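Local coordinates for PilM (Escherichia coli, PDB 3EOI), which is of uncharacterised function but is probably a plasmid-encoded component of a pilus system, at residues A[67-71]-A[111-116]; A[14-18]-A[71-77]. One frame throughout, in Å; residues are numbered along the deposited sequence.

Contact 1: A[67-71]-A[111-116]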
ATOM      1  N   VAL A  67       6.219  -0.839  -8.969  1.00  8.15           N
ATOM      2  CA  VAL A  67       5.973  -0.057  -7.796  1.00  7.45           C
ATOM      3  C   VAL A  67       5.164  -0.882  -6.792  1.00  7.75           C
ATOM      4  O   VAL A  67       4.216  -1.645  -7.143  1.00  8.70           O
ATOM      5  CB  VAL A  67       5.188   1.243  -8.122  1.00  7.27           C
ATOM      6  CG1 VAL A  67       3.804   0.995  -8.746  1.00  9.33           C
ATOM      7  CG2 VAL A  67       5.075   2.177  -6.877  1.00 10.07           C
ATOM      8  N   PHE A  68       5.534  -0.695  -5.535  1.00  6.26           N
ATOM      9  CA  PHE A  68       4.950  -1.423  -4.408  1.00  6.12           C
ATOM     10  C   PHE A  68       4.446  -0.377  -3.408  1.00  7.49           C
ATOM     11  O   PHE A  68       5.197   0.580  -3.035  1.00  7.64           O
ATOM     12  CB  PHE A  68       6.031  -2.194  -3.665  1.00  8.99           C
ATOM     13  CG  PHE A  68       6.727  -3.237  -4.478  1.00  8.59           C
ATOM     14  CD1 PHE A  68       6.396  -4.579  -4.347  1.00 10.65           C
ATOM     15  CD2 PHE A  68       7.739  -2.872  -5.398  1.00 11.56           C
ATOM     16  CE1 PHE A  68       7.046  -5.560  -5.143  1.00 11.10           C
ATOM     17  CE2 PHE A  68       8.356  -3.822  -6.171  1.00 10.47           C
ATOM     18  CZ  PHE A  68       8.025  -5.157  -6.048  1.00 13.67           C
ATOM     19  N   VAL A  69       3.223  -0.579  -2.930  1.00  5.81           N
ATOM     20  CA  VAL A  69       2.600   0.329  -1.982  1.00  6.13           C
ATOM     21  C   VAL A  69       2.033  -0.569  -0.877  1.00  8.23           C
ATOM     22  O   VAL A  69       1.387  -1.594  -1.159  1.00  7.80           O
ATOM     23  CB  VAL A  69       1.422   1.126  -2.620  1.00  6.45           C
ATOM     24  CG1 VAL A  69       0.705   1.980  -1.587  1.00 11.37           C
ATOM     25  CG2 VAL A  69       1.943   1.945  -3.773  1.00 11.83           C
ATOM     26  N   TRP A  70       2.302  -0.225   0.365  1.00  7.07           N
ATOM     27  CA  TRP A  70       1.884  -1.149   1.421  1.00  5.83           C
ATOM     28  C   TRP A  70       1.527  -0.477   2.735  1.00  7.42           C
ATOM     29  O   TRP A  70       1.918   0.683   3.021  1.00  7.27           O
ATOM     30  CB  TRP A  70       2.984  -2.192   1.672  1.00  7.27           C
ATOM     31  CG  TRP A  70       4.297  -1.645   2.286  1.00  7.95           C
ATOM     32  CD1 TRP A  70       4.566  -1.464   3.600  1.00  8.23           C
ATOM     33  CD2 TRP A  70       5.455  -1.191   1.570  1.00  6.57           C
ATOM     34  NE1 TRP A  70       5.840  -0.981   3.764  1.00  8.41           N
ATOM     35  CE2 TRP A  70       6.400  -0.769   2.524  1.00  8.02           C
ATOM     36  CE3 TRP A  70       5.786  -1.116   0.214  1.00  8.31           C
ATOM     37  CZ2 TRP A  70       7.624  -0.282   2.170  1.00  9.00           C
ATOM     38  CZ3 TRP A  70       7.049  -0.592  -0.136  1.00  8.16           C
ATOM     39  CH2 TRP A  70       7.946  -0.181   0.865  1.00  8.95           C
ATOM     40  N   ALA A  71       0.754  -1.242   3.510  1.00  8.48           N
ATOM     41  CA  ALA A  71       0.379  -0.796   4.873  1.00  9.79           C
ATOM     42  C   ALA A  71       0.307  -1.981   5.813  1.00 10.22           C
ATOM     43  O   ALA A  71       0.048  -3.108   5.399  1.00 11.01           O
ATOM     44  CB  ALA A  71      -0.941  -0.020   4.858  1.00 10.92           C
ATOM     45  N   LEU A 111      10.767 -10.324  -3.707  1.00 12.65           N
ATOM     46  CA  LEU A 111      10.369  -9.050  -3.152  1.00 13.09           C
ATOM     47  C   LEU A 111      11.579  -8.229  -2.739  1.00 13.60           C
ATOM     48  O   LEU A 111      12.586  -8.761  -2.261  1.00 12.51           O
ATOM     49  CB  LEU A 111       9.514  -9.281  -1.904  1.00 13.71           C
ATOM     50  CG  LEU A 111       8.088  -9.686  -2.098  1.00 19.34           C
ATOM     51  CD1 LEU A 111       7.522  -9.807  -0.706  1.00 16.04           C
ATOM     52  CD2 LEU A 111       7.352  -8.573  -2.841  1.00 15.90           C
ATOM     53  N   PRO A 112      11.459  -6.891  -2.847  1.00 13.22           N
ATOM     54  CA  PRO A 112      12.544  -6.096  -2.272  1.00 12.89           C
ATOM     55  C   PRO A 112      12.679  -6.413  -0.770  1.00 13.25           C
ATOM     56  O   PRO A 112      11.699  -6.532  -0.078  1.00 13.51           O
ATOM     57  CB  PRO A 112      12.046  -4.647  -2.447  1.00 13.16           C
ATOM     58  CG  PRO A 112      11.140  -4.687  -3.625  1.00 14.57           C
ATOM     59  CD  PRO A 112      10.495  -6.089  -3.623  1.00 13.62           C
ATOM     60  N   ALA A 113      13.900  -6.471  -0.266  1.00 11.80           N
ATOM     61  CA  ALA A 113      14.138  -6.854   1.115  1.00 11.70           C
ATOM     62  C   ALA A 113      13.668  -5.803   2.104  1.00 10.76           C
ATOM     63  O   ALA A 113      13.610  -6.059   3.305  1.00 13.15           O
ATOM     64  CB  ALA A 113      15.625  -7.112   1.347  1.00 13.02           C
ATOM     65  N   VAL A 114      13.362  -4.607   1.633  1.00  9.80           N
ATOM     66  CA  VAL A 114      12.900  -3.572   2.555  1.00  9.51           C
ATOM     67  C   VAL A 114      11.380  -3.523   2.766  1.00 10.46           C
ATOM     68  O   VAL A 114      10.894  -2.648   3.485  1.00 11.49           O
ATOM     69  CB  VAL A 114      13.443  -2.191   2.155  1.00  9.90           C
ATOM     70  CG1 VAL A 114      14.933  -2.270   2.126  1.00 11.75           C
ATOM     71  CG2 VAL A 114      12.893  -1.778   0.804  1.00 13.94           C
ATOM     72  N   ILE A 115      10.649  -4.475   2.199  1.00  9.75           N
ATOM     73  CA  ILE A 115       9.228  -4.555   2.505  1.00 12.14           C
ATOM     74  C   ILE A 115       8.994  -5.470   3.708  1.00 12.28           C
ATOM     75  O   ILE A 115       9.434  -6.619   3.706  1.00 12.98           O
ATOM     76  CB  ILE A 115       8.495  -5.050   1.323  1.00 12.73           C
ATOM     77  CG1 ILE A 115       8.762  -4.076   0.155  1.00 16.02           C
ATOM     78  CG2 ILE A 115       7.023  -5.147   1.688  1.00 15.14           C
ATOM     79  CD1 ILE A 115       8.202  -4.551  -1.100  1.00 15.98           C
ATOM     80  N   PRO A 116       8.311  -4.968   4.736  1.00 11.40           N
ATOM     81  CA  PRO A 116       8.134  -5.807   5.929  1.00 12.80           C
ATOM     82  C   PRO A 116       7.041  -6.878   5.757  1.00 12.93           C
ATOM     83  O   PRO A 116       6.244  -6.805   4.821  1.00 11.73           O
ATOM     84  CB  PRO A 116       7.741  -4.795   7.037  1.00 14.06           C
ATOM     85  CG  PRO A 116       7.474  -3.474   6.311  1.00 15.74           C
ATOM     86  CD  PRO A 116       7.604  -3.674   4.847  1.00 13.68           C
TER

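Contact 2: A[14-18]-A[71-77]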
ATOM      1  N   ILE A  14      -8.920   1.732  10.698  1.00  8.69           N
ATOM      2  CA  ILE A  14      -8.733   1.044   9.392  1.00  8.69           C
ATOM      3  C   ILE A  14      -9.450   1.789   8.294  1.00  8.76           C
ATOM      4  O   ILE A  14      -9.022   1.813   7.147  1.00  9.13           O
ATOM      5  CB  ILE A  14      -9.104  -0.475   9.402  1.00 11.34           C
ATOM      6  CG1 ILE A  14     -10.615  -0.690   9.617  1.00 13.14           C
ATOM      7  CG2 ILE A  14      -8.141  -1.222  10.368  1.00 13.86           C
ATOM      8  CD1 ILE A  14     -11.112  -2.122   9.336  1.00 14.42           C
ATOM      9  N   THR A  15     -10.562   2.454   8.628  1.00  7.98           N
ATOM     10  CA  THR A  15     -11.230   3.242   7.605  1.00  8.33           C
ATOM     11  C   THR A  15     -10.339   4.339   7.066  1.00  8.94           C
ATOM     12  O   THR A  15     -10.247   4.485   5.858  1.00 10.39           O
ATOM     13  CB  THR A  15     -12.518   3.864   8.144  1.00  9.25           C
ATOM     14  OG1 THR A  15     -13.383   2.831   8.650  1.00 10.06           O
ATOM     15  CG2 THR A  15     -13.229   4.692   7.052  1.00 12.85           C
ATOM     16  N   GLN A  16      -9.645   5.048   7.947  1.00  8.43           N
ATOM     17  CA  GLN A  16      -8.761   6.110   7.518  1.00  9.40           C
ATOM     18  C   GLN A  16      -7.477   5.565   6.863  1.00 10.68           C
ATOM     19  O   GLN A  16      -6.985   6.102   5.860  1.00 11.46           O
ATOM     20  CB  GLN A  16      -8.383   6.984   8.696  1.00 11.99           C
ATOM     21  CG  GLN A  16      -7.632   8.260   8.265  1.00 20.13           C
ATOM     22  CD  GLN A  16      -8.518   9.202   7.413  1.00 15.32           C
ATOM     23  OE1 GLN A  16      -9.664   9.515   7.764  1.00 20.38           O
ATOM     24  NE2 GLN A  16      -7.981   9.622   6.254  1.00 21.13           N
ATOM     25  N   GLN A  17      -6.947   4.452   7.379  1.00  9.73           N
ATOM     26  CA  GLN A  17      -5.800   3.800   6.763  1.00  9.90           C
ATOM     27  C   GLN A  17      -6.134   3.382   5.338  1.00  8.24           C
ATOM     28  O   GLN A  17      -5.301   3.568   4.427  1.00  9.27           O
ATOM     29  CB  GLN A  17      -5.460   2.577   7.559  1.00 11.35           C
ATOM     30  CG  GLN A  17      -4.439   1.670   6.907  1.00 18.25           C
ATOM     31  CD  GLN A  17      -3.072   2.263   6.886  1.00 16.24           C
ATOM     32  OE1 GLN A  17      -2.205   1.959   7.757  1.00 19.45           O
ATOM     33  NE2 GLN A  17      -2.826   3.098   5.868  1.00 18.07           N
ATOM     34  N   ALA A  18      -7.336   2.822   5.065  1.00  6.51           N
ATOM     35  CA  ALA A  18      -7.633   2.415   3.721  1.00  7.65           C
ATOM     36  C   ALA A  18      -7.797   3.617   2.838  1.00  8.56           C
ATOM     37  O   ALA A  18      -7.371   3.577   1.671  1.00  9.75           O
ATOM     38  CB  ALA A  18      -8.947   1.589   3.722  1.00  8.50           C
ATOM     39  N   ALA A  71       0.754  -1.242   3.510  1.00  8.48           N
ATOM     40  CA  ALA A  71       0.379  -0.796   4.873  1.00  9.79           C
ATOM     41  C   ALA A  71       0.307  -1.981   5.813  1.00 10.22           C
ATOM     42  O   ALA A  71       0.048  -3.108   5.399  1.00 11.01           O
ATOM     43  CB  ALA A  71      -0.941  -0.020   4.858  1.00 10.92           C
ATOM     44  N   LYS A  72       0.573  -1.726   7.097  1.00 11.24           N
ATOM     45  CA  LYS A  72       0.514  -2.768   8.115  1.00 13.36           C
ATOM     46  C   LYS A  72      -0.878  -3.402   8.125  1.00 10.82           C
ATOM     47  O   LYS A  72      -1.860  -2.694   8.221  1.00 10.73           O
ATOM     48  CB  LYS A  72       0.809  -2.160   9.494  1.00 16.68           C
ATOM     49  CG  LYS A  72       0.642  -3.116  10.681  1.00 32.58           C
ATOM     50  CD  LYS A  72       1.523  -2.715  11.916  1.00 24.33           C
ATOM     51  CE  LYS A  72       0.727  -1.992  13.024  1.00 33.37           C
ATOM     52  NZ  LYS A  72       1.546  -1.706  14.276  1.00 28.38           N
ATOM     53  N   GLU A  73      -0.929  -4.730   8.085  1.00  9.35           N
ATOM     54  CA  GLU A  73      -2.214  -5.466   8.030  1.00  8.90           C
ATOM     55  C   GLU A  73      -2.939  -5.382   9.381  1.00  8.39           C
ATOM     56  O   GLU A  73      -2.318  -5.420  10.428  1.00  9.01           O
ATOM     57  CB  GLU A  73      -1.888  -6.917   7.747  1.00 12.55           C
ATOM     58  CG  GLU A  73      -2.985  -7.813   7.312  1.00 25.20           C
ATOM     59  CD  GLU A  73      -2.432  -9.222   7.084  1.00 14.53           C
ATOM     60  OE1 GLU A  73      -1.366  -9.564   7.705  1.00 25.40           O
ATOM     61  OE2 GLU A  73      -3.040  -9.990   6.316  1.00 25.17           O
ATOM     62  N   LYS A  74      -4.254  -5.254   9.292  1.00  8.76           N
ATOM     63  CA  LYS A  74      -5.168  -5.319  10.428  1.00  8.22           C
ATOM     64  C   LYS A  74      -6.392  -6.070  10.030  1.00  7.56           C
ATOM     65  O   LYS A  74      -6.745  -6.109   8.845  1.00  7.29           O
ATOM     66  CB  LYS A  74      -5.585  -3.880  10.768  1.00 11.52           C
ATOM     67  CG  LYS A  74      -4.389  -2.989  11.060  1.00 13.17           C
ATOM     68  CD  LYS A  74      -3.814  -3.261  12.417  1.00 16.13           C
ATOM     69  CE  LYS A  74      -2.703  -2.278  12.782  1.00 16.93           C
ATOM     70  NZ  LYS A  74      -2.347  -2.659  14.165  1.00 20.10           N
ATOM     71  N   PRO A  75      -7.102  -6.613  11.025  1.00  8.32           N
ATOM     72  CA  PRO A  75      -8.349  -7.274  10.667  1.00  8.64           C
ATOM     73  C   PRO A  75      -9.277  -6.316   9.909  1.00  7.86           C
ATOM     74  O   PRO A  75      -9.503  -5.164  10.377  1.00  9.31           O
ATOM     75  CB  PRO A  75      -8.961  -7.682  12.036  1.00 10.31           C
ATOM     76  CG  PRO A  75      -8.179  -6.968  13.066  1.00 14.92           C
ATOM     77  CD  PRO A  75      -6.883  -6.444  12.475  1.00 10.19           C
ATOM     78  N   GLY A  76      -9.831  -6.774   8.769  1.00  7.52           N
ATOM     79  CA  GLY A  76     -10.792  -6.020   8.003  1.00  7.81           C
ATOM     80  C   GLY A  76     -10.161  -4.912   7.144  1.00  8.60           C
ATOM     81  O   GLY A  76     -10.859  -4.243   6.413  1.00  9.02           O
ATOM     82  N   LEU A  77      -8.855  -4.692   7.240  1.00  6.25           N
ATOM     83  CA  LEU A  77      -8.253  -3.661   6.394  1.00  6.79           C
ATOM     84  C   LEU A  77      -8.431  -4.072   4.920  1.00  7.64           C
ATOM     85  O   LEU A  77      -8.702  -3.239   4.069  1.00  8.45           O
ATOM     86  CB  LEU A  77      -6.772  -3.444   6.778  1.00  7.36           C
ATOM     87  CG  LEU A  77      -5.973  -2.443   5.920  1.00  9.24           C
ATOM     88  CD1 LEU A  77      -6.654  -1.047   5.938  1.00  9.05           C
ATOM     89  CD2 LEU A  77      -4.524  -2.379   6.318  1.00  9.46           C
TER

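Contact 1: A[67-71]-A[111-116]
Ile115 reaches back from the loop between Phe68 and Trp70, the two aromatic side chains that strand 66-72 turns toward segment 111-116. Its CG1 lies over the six-membered ring of Trp70, 4.1 Å from that ring's centroid and 19° off the normal, a CH-pi contact. CG2 stands above the same indole face, so both branches of the isoleucine cover it. With CG1 placed anti to the carbonyl carbon (chi1 -59°) and an extended second torsion, the chain runs on past the indole, and CD1 meets Phe68 CD1 at 3.7 Å, the two side chains crossing at about a right angle.

At the start of the turn, Pro112 comes to Phe68 from the opposite direction and lays its ring edge-on over one aromatic face. Pro112 CD is 4.0 Å from the centroid of the phenyl ring, displaced toward the rim, where CZ is its nearest atom. Leu111 adds CD2, 3.8 Å from Phe68 CE1. At the other end, Pro116 CD approaches Trp70 NE1 to 3.4 Å, a van der Waals touch in which the proline side chain lies crosswise to the indole.

A type I turn from Pro112 to Ile115, closed by a bond from Ile115 N to Pro112 O (3.2 Å), brings these two residues to the same strand, with Leu111 and Pro116 flanking it. Pro112 and Val114 also lean on Leu61 of the neighbouring strand 59-63, while Val67 and Ala71, on the reverse face of the sheet, meet helix 10-34. No hydrogen bond joins the two segments: aliphatic groups on aromatic rings do the holding. The contact is therefore apolar, resting on shape and dispersion, and the one backbone bond within 111-116 is the one that closes the turn.

Contact 2: A[14-18]-A[71-77]
Gln17 bends over Leu77 and ends against Ala71. Its CG stands anti to the backbone N (chi1 170°), and the turn at the next torsion (chi2 70°) lays the aliphatic part on the leucine, with Gln17 CG 3.6 Å from Leu77 CD1, and swings the amide toward the strand. There Ala71 CB sits above the flat amide, almost equally far from its three end atoms and 3.7 Å from Gln17 CD. The amide's rotation is set by a bond from NE2 to Asn57 O. Without the long amide, as with an alanine here, Asn57 O is likely to lose this donor and a gap to open beside Leu77 CD1 and Ala71 CB.

One turn earlier, Ile14 holds CG1 between its backbone N and carbonyl carbon (chi1 67°), which sends its two branches to different partners: CG2 meets Lys74 CB at 3.7 Å, while CD1 rests on the carbonyl oxygens Pro75 O and Gly76 O. Gly76, the N-cap of the following helix, has positive phi, and a beta carbon there would crowd Ile14 CD1. Leu77 CD1 also touches Ala18 CB, 4.1 Å away.

Leu77, the first residue of helix 77-84, also touches Ile120 of strand 119-123. Ala18 packs on Ala80 and Leu81, so the long helix lies against both helix 77-84 and the end of strand 66-72.

In the fold
From the N terminus, the chain first lays down the early part of helix 10-34, whose partner is the end of strand 66-72 and the turn after it: contact 2 closes that loop of some fifty residues. Strand 66-72 itself leads directly from contact 1 into contact 2, with Ala71 common to both, and the chain then passes through helix 77-84 and the hairpin strands 92-95 and 98-100 before 111-116 returns to close contact 1. The four segments alternate, so the two loops cross. The centres of contacts 1 and 2 are about 16 Å apart. Together they join one strand to helix 10-34 on one face of the sheet and to the loop before strand 119-123 on the other.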